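Local coordinates for protein cytosol aminopeptidase (PDB 3IJ3) that probably acts as a manganese-dependent aminopeptidase of the M17 family, removing residues from the N-terminal end of peptides, at residues A[371-376]-A[448-453]. Residues are numbered along the deposited sequence; the frame is centred on the assembly and turned at random. Where two conformers were deposited one is given.
Sequences NLPALF and FDIFAW
Ala374 and Asp449 form the hydrogen-bonded pair at the centre of this short antiparallel pairing. Ala374 N donates to Asp449 O at 2.9 Å, and Asp449 N returns a bond to Ala374 O, also 2.9 Å. Ala374 O also receives a CA-H...O contact from Phe448 CA at 3.3 Å.

The tight packing lies around this pair, on both faces of the sheet. On one face the neighbouring non-hydrogen-bonded pair joins Leu375 to Phe448. With CG anti to the backbone N (chi1 167°), Leu375 reaches across and sets CD1 over a face of the Phe448 ring, 4.0 Å from its centroid and displaced toward the rim near CZ, a CH-pi contact. On the other face the CB atoms of Ala374 and Asp449 lie 4.1 Å apart. Here, in one of its two modelled conformers, Asp449 brings OD2 to 3.3 Å from Phe376 CE2, so this approach is tentative; the Asp449 side chain lies about 10 Å from the bound lithium ion. Pro373 CB touches Ile450 CG2 at 3.9 Å, the last direct side-chain contact before the segments diverge. Beyond it the segments part, and a single water spans partly exposed Asn371 and Trp453, donating to Trp453 O and, weakly, to Asn371 OD1. On this loose side Asn371 N also hydrogen-bonds Tyr406 OH of a second subunit.

The contact belongs to the large mixed sheet of the catalytic domain, with strand 445-454 between strand 374-377 and the parallel strand 353-359. Strand 398-399 pairs with the other edge of 374-377, Phe357 meets the Phe448 ring nearly parallel, and helix 427-436 packs on Phe376.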
loop_
_atom_site.group_PDB
_atom_site.type_symbol
_atom_site.label_atom_id
_atom_site.label_comp_id
_atom_site.label_asym_id
_atom_site.label_seq_id
_atom_site.Cartn_x
_atom_site.Cartn_y
_atom_site.Cartn_z
ATOM N N ASN A 371 12.977 -12.918 -20.272
ATOM C CA ASN A 371 13.450 -13.689 -21.398
ATOM C C ASN A 371 14.858 -14.198 -21.277
ATOM O O ASN A 371 15.416 -14.703 -22.238
ATOM C CB ASN A 371 13.264 -12.823 -22.666
ATOM C CG ASN A 371 11.811 -12.366 -22.832
ATOM O OD1 ASN A 371 10.870 -13.147 -22.624
ATOM N ND2 ASN A 371 11.621 -11.105 -23.154
ATOM N N LEU A 372 15.429 -14.138 -20.073
ATOM C CA LEU A 372 16.806 -14.594 -19.874
ATOM C C LEU A 372 16.915 -15.504 -18.649
ATOM O O LEU A 372 16.975 -15.030 -17.513
ATOM C CB LEU A 372 17.749 -13.379 -19.766
ATOM C CG LEU A 372 19.240 -13.633 -19.657
ATOM C CD1 LEU A 372 19.706 -14.555 -20.785
ATOM C CD2 LEU A 372 20.028 -12.297 -19.654
ATOM N N PRO A 373 16.868 -16.815 -18.861
ATOM C CA PRO A 373 16.986 -17.754 -17.727
ATOM C C PRO A 373 18.275 -17.605 -16.950
ATOM O O PRO A 373 19.337 -17.397 -17.548
ATOM C CB PRO A 373 17.002 -19.110 -18.414
ATOM C CG PRO A 373 16.203 -18.897 -19.677
ATOM C CD PRO A 373 16.491 -17.504 -20.109
ATOM N N ALA A 374 18.174 -17.691 -15.629
ATOM C CA ALA A 374 19.316 -17.653 -14.753
ATOM C C ALA A 374 19.851 -19.051 -14.524
ATOM O O ALA A 374 19.095 -19.980 -14.233
ATOM C CB ALA A 374 18.919 -17.049 -13.407
ATOM N N LEU A 375 21.164 -19.180 -14.631
ATOM C CA LEU A 375 21.869 -20.428 -14.386
ATOM C C LEU A 375 22.739 -20.308 -13.167
ATOM O O LEU A 375 23.504 -19.332 -13.026
ATOM C CB LEU A 375 22.797 -20.775 -15.550
ATOM C CG LEU A 375 23.856 -21.889 -15.349
ATOM C CD1 LEU A 375 23.202 -23.305 -15.133
ATOM C CD2 LEU A 375 24.837 -21.937 -16.523
ATOM N N PHE A 376 22.607 -21.268 -12.271
ATOM C CA PHE A 376 23.513 -21.414 -11.141
ATOM C C PHE A 376 24.151 -22.796 -11.277
ATOM O O PHE A 376 23.488 -23.769 -11.636
ATOM C CB PHE A 376 22.800 -21.350 -9.791
ATOM C CG PHE A 376 22.140 -20.026 -9.488
ATOM C CD1 PHE A 376 22.782 -19.084 -8.680
ATOM C CD2 PHE A 376 20.894 -19.709 -10.026
ATOM C CE1 PHE A 376 22.163 -17.872 -8.382
ATOM C CE2 PHE A 376 20.279 -18.490 -9.732
ATOM C CZ PHE A 376 20.890 -17.595 -8.905
ATOM N N PHE A 448 18.366 -23.971 -12.886
ATOM C CA PHE A 448 17.844 -22.980 -13.773
ATOM C C PHE A 448 16.600 -22.315 -13.187
ATOM O O PHE A 448 15.635 -23.019 -12.782
ATOM C CB PHE A 448 17.440 -23.578 -15.129
ATOM C CG PHE A 448 18.589 -23.906 -16.002
ATOM C CD1 PHE A 448 19.099 -22.957 -16.866
ATOM C CD2 PHE A 448 19.173 -25.154 -15.968
ATOM C CE1 PHE A 448 20.182 -23.262 -17.678
ATOM C CE2 PHE A 448 20.259 -25.461 -16.792
ATOM C CZ PHE A 448 20.754 -24.520 -17.630
ATOM N N ASP A 449 16.638 -20.991 -13.095
ATOM C CA ASP A 449 15.474 -20.196 -12.684
ATOM C C ASP A 449 14.950 -19.635 -13.993
ATOM O O ASP A 449 15.672 -18.919 -14.721
ATOM C CB ASP A 449 15.831 -19.074 -11.727
ATOM C CG ASP A 449 16.143 -19.571 -10.348
ATOM O OD1 ASP A 449 15.525 -20.567 -9.944
ATOM O OD2 ASP A 449 17.000 -18.949 -9.665
ATOM N N ILE A 450 13.710 -19.974 -14.311
ATOM C CA ILE A 450 13.103 -19.546 -15.579
ATOM C C ILE A 450 11.738 -18.874 -15.383
ATOM O O ILE A 450 11.057 -19.134 -14.384
ATOM C CB ILE A 450 12.911 -20.784 -16.503
ATOM C CG1 ILE A 450 11.982 -21.806 -15.837
ATOM C CG2 ILE A 450 14.248 -21.443 -16.855
ATOM C CD1 ILE A 450 11.621 -23.007 -16.731
ATOM N N PHE A 451 11.350 -18.027 -16.325
ATOM C CA PHE A 451 10.042 -17.362 -16.223
ATOM C C PHE A 451 8.936 -18.231 -16.898
ATOM O O PHE A 451 7.786 -18.231 -16.460
ATOM C CB PHE A 451 10.157 -15.958 -16.793
ATOM C CG PHE A 451 8.922 -15.130 -16.630
ATOM C CD1 PHE A 451 8.508 -14.731 -15.387
ATOM C CD2 PHE A 451 8.212 -14.703 -17.727
ATOM C CE1 PHE A 451 7.367 -13.965 -15.229
ATOM C CE2 PHE A 451 7.083 -13.917 -17.559
ATOM C CZ PHE A 451 6.673 -13.561 -16.317
ATOM N N ALA A 452 9.304 -18.951 -17.964
ATOM C CA ALA A 452 8.427 -19.913 -18.645
ATOM C C ALA A 452 7.155 -19.329 -19.222
ATOM O O ALA A 452 6.159 -20.020 -19.311
ATOM C CB ALA A 452 8.085 -21.087 -17.683
ATOM N N TRP A 453 7.208 -18.072 -19.673
ATOM C CA TRP A 453 6.031 -17.395 -20.179
ATOM C C TRP A 453 6.391 -16.234 -21.094
ATOM O O TRP A 453 7.415 -15.575 -20.874
ATOM C CB TRP A 453 5.251 -16.858 -18.962
ATOM C CG TRP A 453 3.893 -16.275 -19.215
ATOM C CD1 TRP A 453 3.598 -14.979 -19.512
ATOM C CD2 TRP A 453 2.643 -16.965 -19.163
ATOM N NE1 TRP A 453 2.236 -14.817 -19.653
ATOM C CE2 TRP A 453 1.632 -16.024 -19.446
ATOM C CE3 TRP A 453 2.277 -18.286 -18.903
ATOM C CZ2 TRP A 453 0.294 -16.361 -19.464
ATOM C CZ3 TRP A 453 0.944 -18.612 -18.926
ATOM C CH2 TRP A 453 -0.025 -17.670 -19.232
HETATM O O HOH W 1 7.745 -12.445 -21.438
#